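Local coordinates for protein D,D-dipeptidase/D,D-carboxypeptidase (Enterococcus faecalis, PDB 4MUQ) that hydrolyses D-Ala-D-Ala as a zinc-dependent D,D-dipeptidase of vancomycin resistance and probably also acts as a D,D-carboxypeptidase, at residues E157-I162 with L187-Q192; L57-I62 with N66-V71. All blocks are in the same frame, centred on the assembly; numbering follows the deposited sequence. Where two conformers were deposited one is given.

In the fold
The two contacts of this zinc-binding Hedgehog/DD-peptidase fold lie far from each other: their centres are 27 Å apart and their nearest atoms about 15 Å. Contact 2 comes first along the chain and packs helix 49-62 against strand 68-72, an outermost strand of the antiparallel sheet that also carries Asp115 and His168 of the metal site. Contact 1 joins two helices, the short 157-160 and 187-194. It is nearer the ligand pocket: Ile162 of segment 157-162 touches the bound phosphinate analogue of D-Ala-D-Ala, and the Thr160 side chain lies about 8 Å from one bound form of it, whereas the side chain of Ile68 in contact 2 is about 14 Å from the analogue.

Contact 1. Residues E157-I162 with L187-Q192; sequences EEITGI and LEEYTQ. With PE3 (3,6,9,12,15,18,21,24,27,30,33,36,39-tridecaoxahentetracontane-1,41-diol), chain H.
Ile159 and Thr160, at the end of the one-turn helix 157-160, meet Glu188 and Glu189 at the start of helix 187-194, a small helix-helix contact beside the substrate pocket of the DD-peptidase fold. Before them, Glu157 takes the N-H of Gly161 on its backbone O. Ile159 turns its side chain toward the second helix, and its CD1 lies 3.7 Å from Glu189 CG, the two chains crossing at about a right angle. Glu189 OE1 is held by a salt bridge to Lys156 and a hydrogen bond with Ser186. The backbone O of Ile159 lies 3.7 Å from Glu188 CG. The Glu188 chain is bent at chi2 (77°), which brings its carboxylate across the Thr160 side chain, with OE1 3.6 Å from Thr160 CG2; Arg151 forms a salt bridge with OE1, and Asn22 binds OE2. Next, Gly161 leaves the helix with positive phi (73°), and a polyether fragment lies against this end, its C38 3.1 Å from Thr160 O. Ile162, which touches the phosphinate analogue, donates its N-H to Thr160 OG1 at 3.1 Å, closing an ST turn. One water donates to both segments, 2.7 Å from Thr160 O and 2.8 Å from Glu188 OE2.

Contact 2. Residues L57-I62 with N66-V71; sequences LIFEKI and NSIVPV
A helix-to-strand connection of the DD-peptidase fold is packed here: helix 49-62 runs into a short turn, and the chain returns as strand 68-72, whose Ile68 faces the C-terminal part of the helix. Phe59 and Ile62, three residues apart, each meet a different branch of Ile68. The contact is purely apolar, with no hydrogen bond between the segments, and Ile68 and Ile62 are both buried.

The CG2 methyl of Ile68 approaches the far end of the Phe59 ring obliquely, lying 3.9 Å from Phe59 CE1 and 4.1 Å from Phe59 CZ. The Phe59 side chain does not leave the helix straight at the strand; with CG anti to the carbonyl carbon (chi1 -71°), its ring swings across so that CE1 and CZ make the contact. The other branch of Ile68 ends in CD1, which meets Ile62 CD1 at 4.1 Å, methyl to methyl, where the two side chains cross at about a right angle. An extended chi2 in both isoleucines (177° in Ile62, 170° in Ile68) carries these terminal methyls out to one another. Ile68 thus spans the two helix residues, one methyl for each.

Around this cluster, Ile62 also packs on Ile135 and Phe139 of helix 134-142, while Ile68 touches Leu116 on the neighbouring strand 113-118. Backbone hydrogen bonds of Val69 with Gly117 and of Val71 with the zinc ligand Asp115 join strand 68-72 to that strand. Helices 49-62 and 134-142, which touch through Ile62, cover one face of the metal-bearing sheet at its outermost strand.

Contact 1. Residues E157-I162 with L187-Q192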
loop_
_atom_site.group_PDB
_atom_site.type_symbol
_atom_site.label_atom_id
_atom_site.label_comp_id
_atom_site.label_asym_id
_atom_site.label_seq_id
_atom_site.Cartn_x
_atom_site.Cartn_y
_atom_site.Cartn_z
ATOM N N GLU A 157 7.889 -14.843 -0.339
ATOM C CA GLU A 157 8.149 -14.892 1.104
ATOM C C GLU A 157 9.578 -14.547 1.491
ATOM O O GLU A 157 9.812 -13.897 2.511
ATOM C CB GLU A 157 7.771 -16.262 1.669
ATOM C CG GLU A 157 6.271 -16.511 1.673
ATOM C CD GLU A 157 5.899 -17.903 2.128
ATOM O OE1 GLU A 157 6.797 -18.761 2.293
ATOM O OE2 GLU A 157 4.690 -18.149 2.300
ATOM N N GLU A 158 10.537 -14.960 0.675
ATOM C CA GLU A 158 11.938 -14.732 1.005
ATOM C C GLU A 158 12.332 -13.266 0.874
ATOM O O GLU A 158 13.259 -12.804 1.544
ATOM C CB GLU A 158 12.848 -15.631 0.168
ATOM C CG GLU A 158 12.599 -17.111 0.418
ATOM C CD GLU A 158 12.469 -17.433 1.898
ATOM O OE1 GLU A 158 13.385 -17.080 2.672
ATOM O OE2 GLU A 158 11.440 -18.027 2.292
ATOM N N ILE A 159 11.622 -12.519 0.041
ATOM C CA ILE A 159 11.937 -11.096 -0.054
ATOM C C ILE A 159 11.010 -10.164 0.725
ATOM O O ILE A 159 11.428 -9.082 1.099
ATOM C CB ILE A 159 12.112 -10.607 -1.502
ATOM C CG1 ILE A 159 10.808 -10.718 -2.275
ATOM C CG2 ILE A 159 13.246 -11.361 -2.192
ATOM C CD1 ILE A 159 10.919 -10.180 -3.691
ATOM N N THR A 160 9.770 -10.575 0.994
ATOM C CA THR A 160 8.906 -9.774 1.864
ATOM C C THR A 160 9.221 -10.033 3.337
ATOM O O THR A 160 8.953 -9.182 4.194
ATOM C CB THR A 160 7.415 -10.078 1.658
ATOM O OG1 THR A 160 7.164 -11.431 2.054
ATOM C CG2 THR A 160 7.000 -9.876 0.203
ATOM N N GLY A 161 9.772 -11.206 3.637
ATOM C CA GLY A 161 9.984 -11.611 5.012
ATOM C C GLY A 161 8.720 -11.990 5.774
ATOM O O GLY A 161 8.779 -12.150 6.994
ATOM N N ILE A 162 7.598 -12.134 5.068
ATOM C CA ILE A 162 6.316 -12.447 5.701
ATOM C C ILE A 162 5.714 -13.615 4.934
ATOM O O ILE A 162 5.818 -13.672 3.708
ATOM C CB ILE A 162 5.385 -11.201 5.656
ATOM C CG1 ILE A 162 5.960 -10.060 6.526
ATOM C CG2 ILE A 162 3.947 -11.542 6.075
ATOM C CD1 ILE A 162 6.037 -10.361 8.016
ATOM N N LEU A 187 5.913 -5.356 -3.628
ATOM C CA LEU A 187 6.272 -3.947 -3.459
ATOM C C LEU A 187 7.789 -3.763 -3.380
ATOM O O LEU A 187 8.314 -2.775 -3.899
ATOM C CB LEU A 187 5.554 -3.317 -2.259
ATOM C CG LEU A 187 5.772 -1.805 -2.086
ATOM C CD1 LEU A 187 5.349 -1.011 -3.338
ATOM C CD2 LEU A 187 5.000 -1.334 -0.872
ATOM N N GLU A 188 8.493 -4.711 -2.761
ATOM C CA GLU A 188 9.963 -4.697 -2.736
ATOM C C GLU A 188 10.532 -4.634 -4.153
ATOM O O GLU A 188 11.412 -3.819 -4.448
ATOM C CB GLU A 188 10.503 -5.948 -2.037
ATOM C CG GLU A 188 10.423 -5.914 -0.498
ATOM C CD GLU A 188 9.032 -6.173 0.076
ATOM O OE1 GLU A 188 8.118 -6.590 -0.669
ATOM O OE2 GLU A 188 8.865 -5.941 1.297
ATOM N N GLU A 189 10.031 -5.501 -5.025
ATOM C CA GLU A 189 10.506 -5.532 -6.396
ATOM C C GLU A 189 10.190 -4.238 -7.138
ATOM O O GLU A 189 11.042 -3.727 -7.861
ATOM C CB GLU A 189 9.928 -6.743 -7.124
ATOM C CG GLU A 189 10.561 -8.062 -6.711
ATOM C CD GLU A 189 9.711 -9.250 -7.094
ATOM O OE1 GLU A 189 8.615 -9.393 -6.514
ATOM O OE2 GLU A 189 10.136 -10.035 -7.974
ATOM N N TYR A 190 8.982 -3.713 -6.952
ATOM C CA TYR A 190 8.588 -2.475 -7.620
ATOM C C TYR A 190 9.461 -1.301 -7.166
ATOM O O TYR A 190 9.832 -0.443 -7.967
ATOM C CB TYR A 190 7.107 -2.172 -7.384
ATOM C CG TYR A 190 6.610 -0.994 -8.191
ATOM C CD1 TYR A 190 6.628 -1.025 -9.574
ATOM C CD2 TYR A 190 6.121 0.154 -7.566
ATOM C CE1 TYR A 190 6.185 0.053 -10.324
ATOM C CE2 TYR A 190 5.662 1.238 -8.314
ATOM C CZ TYR A 190 5.701 1.173 -9.692
ATOM O OH TYR A 190 5.251 2.225 -10.464
ATOM N N THR A 191 9.797 -1.281 -5.883
ATOM C CA THR A 191 10.617 -0.202 -5.331
ATOM C C THR A 191 11.994 -0.170 -6.010
ATOM O O THR A 191 12.521 0.903 -6.339
ATOM C CB THR A 191 10.730 -0.356 -3.801
ATOM O OG1 THR A 191 9.414 -0.366 -3.233
ATOM C CG2 THR A 191 11.487 0.795 -3.170
ATOM N N GLN A 192 12.578 -1.345 -6.233
ATOM C CA GLN A 192 13.825 -1.419 -6.991
ATOM C C GLN A 192 13.631 -1.114 -8.483
ATOM O O GLN A 192 14.386 -0.349 -9.071
ATOM C CB GLN A 192 14.506 -2.781 -6.802
ATOM C CG GLN A 192 15.817 -2.940 -7.588
ATOM C CD GLN A 192 16.905 -2.000 -7.105
ATOM O OE1 GLN A 192 17.137 -1.866 -5.894
ATOM N NE2 GLN A 192 17.585 -1.348 -8.041
HETATM O O43 PE3 H . 16.961 -8.950 3.595
HETATM C C42 PE3 H . 15.543 -8.953 3.417
HETATM C C41 PE3 H . 14.862 -10.114 4.165
HETATM O O40 PE3 H . 13.442 -9.981 3.918
HETATM C C39 PE3 H . 13.187 -8.671 4.426
HETATM C C38 PE3 H . 11.834 -8.054 4.345
HETATM O O37 PE3 H . 12.111 -6.787 4.951
HETATM O O HOH W 1 7.443 -7.036 3.397
#

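Contact 2. Residues L57-I62 with N66-V71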
loop_
_atom_site.group_PDB
_atom_site.type_symbol
_atom_site.label_atom_id
_atom_site.label_comp_id
_atom_site.label_asym_id
_atom_site.label_seq_id
_atom_site.Cartn_x
_atom_site.Cartn_y
_atom_site.Cartn_z
ATOM N N LEU A 57 -15.342 2.013 -3.787
ATOM C CA LEU A 57 -15.481 1.851 -5.232
ATOM C C LEU A 57 -15.331 0.386 -5.659
ATOM O O LEU A 57 -16.076 -0.094 -6.513
ATOM C CB LEU A 57 -14.465 2.725 -5.982
ATOM C CG LEU A 57 -14.649 4.242 -5.934
ATOM C CD1 LEU A 57 -13.489 4.930 -6.634
ATOM C CD2 LEU A 57 -15.963 4.655 -6.578
ATOM N N ILE A 58 -14.373 -0.326 -5.072
ATOM C CA ILE A 58 -14.182 -1.727 -5.439
ATOM C C ILE A 58 -15.369 -2.577 -4.993
ATOM O O ILE A 58 -15.857 -3.409 -5.757
ATOM C CB ILE A 58 -12.877 -2.314 -4.866
ATOM C CG1 ILE A 58 -11.665 -1.500 -5.315
ATOM C CG2 ILE A 58 -12.697 -3.737 -5.342
ATOM C CD1 ILE A 58 -10.394 -1.833 -4.547
ATOM N N PHE A 59 -15.820 -2.362 -3.756
ATOM C CA PHE A 59 -16.978 -3.080 -3.219
ATOM C C PHE A 59 -18.204 -2.832 -4.096
ATOM O O PHE A 59 -18.980 -3.759 -4.370
ATOM C CB PHE A 59 -17.261 -2.660 -1.772
ATOM C CG PHE A 59 -16.252 -3.150 -0.780
ATOM C CD1 PHE A 59 -15.442 -4.243 -1.060
ATOM C CD2 PHE A 59 -16.100 -2.500 0.438
ATOM C CE1 PHE A 59 -14.505 -4.685 -0.134
ATOM C CE2 PHE A 59 -15.168 -2.933 1.366
ATOM C CZ PHE A 59 -14.368 -4.026 1.076
ATOM N N GLU A 60 -18.372 -1.593 -4.559
ATOM C CA GLU A 60 -19.456 -1.259 -5.484
ATOM C C GLU A 60 -19.315 -2.036 -6.785
ATOM O O GLU A 60 -20.284 -2.602 -7.294
ATOM C CB GLU A 60 -19.465 0.238 -5.819
ATOM C CG GLU A 60 -19.845 1.165 -4.667
ATOM C CD GLU A 60 -19.448 2.614 -4.928
ATOM O OE1 GLU A 60 -19.449 3.033 -6.107
ATOM O OE2 GLU A 60 -19.127 3.332 -3.954
ATOM N N LYS A 61 -18.100 -2.049 -7.320
ATOM C CA LYS A 61 -17.846 -2.619 -8.640
ATOM C C LYS A 61 -18.142 -4.117 -8.688
ATOM O O LYS A 61 -18.696 -4.615 -9.674
ATOM C CB LYS A 61 -16.398 -2.331 -9.058
ATOM C CG LYS A 61 -15.907 -3.086 -10.294
ATOM C CD LYS A 61 -16.629 -2.667 -11.569
ATOM C CE LYS A 61 -15.772 -2.950 -12.801
ATOM N NZ LYS A 61 -14.992 -4.220 -12.673
ATOM N N ILE A 62 -17.793 -4.823 -7.617
ATOM C CA ILE A 62 -17.970 -6.270 -7.560
ATOM C C ILE A 62 -19.259 -6.700 -6.851
ATOM O O ILE A 62 -19.503 -7.895 -6.678
ATOM C CB ILE A 62 -16.771 -6.956 -6.863
ATOM C CG1 ILE A 62 -16.738 -6.603 -5.375
ATOM C CG2 ILE A 62 -15.458 -6.559 -7.540
ATOM C CD1 ILE A 62 -15.637 -7.304 -4.597
ATOM N N ASN A 66 -22.560 -7.314 1.768
ATOM C CA ASN A 66 -22.016 -7.528 3.097
ATOM C C ASN A 66 -21.155 -8.777 3.170
ATOM O O ASN A 66 -20.823 -9.232 4.259
ATOM C CB ASN A 66 -23.158 -7.654 4.106
ATOM C CG ASN A 66 -23.979 -6.400 4.197
ATOM O OD1 ASN A 66 -23.505 -5.382 4.704
ATOM N ND2 ASN A 66 -25.210 -6.452 3.699
ATOM N N SER A 67 -20.799 -9.331 2.012
ATOM C CA SER A 67 -20.070 -10.593 1.986
ATOM C C SER A 67 -18.597 -10.450 2.374
ATOM O O SER A 67 -17.974 -11.424 2.808
ATOM C CB SER A 67 -20.223 -11.280 0.623
ATOM O OG SER A 67 -19.808 -10.424 -0.426
ATOM N N ILE A 68 -18.050 -9.245 2.235
ATOM C CA ILE A 68 -16.677 -8.979 2.645
ATOM C C ILE A 68 -16.680 -7.977 3.778
ATOM O O ILE A 68 -17.331 -6.936 3.694
ATOM C CB ILE A 68 -15.815 -8.413 1.498
ATOM C CG1 ILE A 68 -15.674 -9.450 0.382
ATOM C CG2 ILE A 68 -14.436 -7.994 2.015
ATOM C CD1 ILE A 68 -15.037 -8.910 -0.891
ATOM N N VAL A 69 -15.958 -8.296 4.843
ATOM C CA VAL A 69 -15.849 -7.368 5.955
ATOM C C VAL A 69 -14.407 -6.932 6.191
ATOM O O VAL A 69 -13.462 -7.717 6.014
ATOM C CB VAL A 69 -16.439 -7.956 7.245
ATOM C CG1 VAL A 69 -17.928 -8.242 7.068
ATOM C CG2 VAL A 69 -15.701 -9.207 7.634
ATOM N N PRO A 70 -14.233 -5.660 6.567
ATOM C CA PRO A 70 -12.907 -5.203 6.969
ATOM C C PRO A 70 -12.637 -5.743 8.362
ATOM O O PRO A 70 -13.503 -5.671 9.237
ATOM C CB PRO A 70 -13.045 -3.682 6.966
ATOM C CG PRO A 70 -14.483 -3.431 7.246
ATOM C CD PRO A 70 -15.236 -4.581 6.621
ATOM N N VAL A 71 -11.468 -6.334 8.540
ATOM C CA VAL A 71 -11.085 -6.975 9.786
ATOM C C VAL A 71 -10.106 -6.098 10.559
ATOM O O VAL A 71 -10.188 -5.992 11.783
ATOM C CB VAL A 71 -10.459 -8.380 9.530
ATOM C CG1 VAL A 71 -9.892 -8.971 10.821
ATOM C CG2 VAL A 71 -11.481 -9.321 8.919
#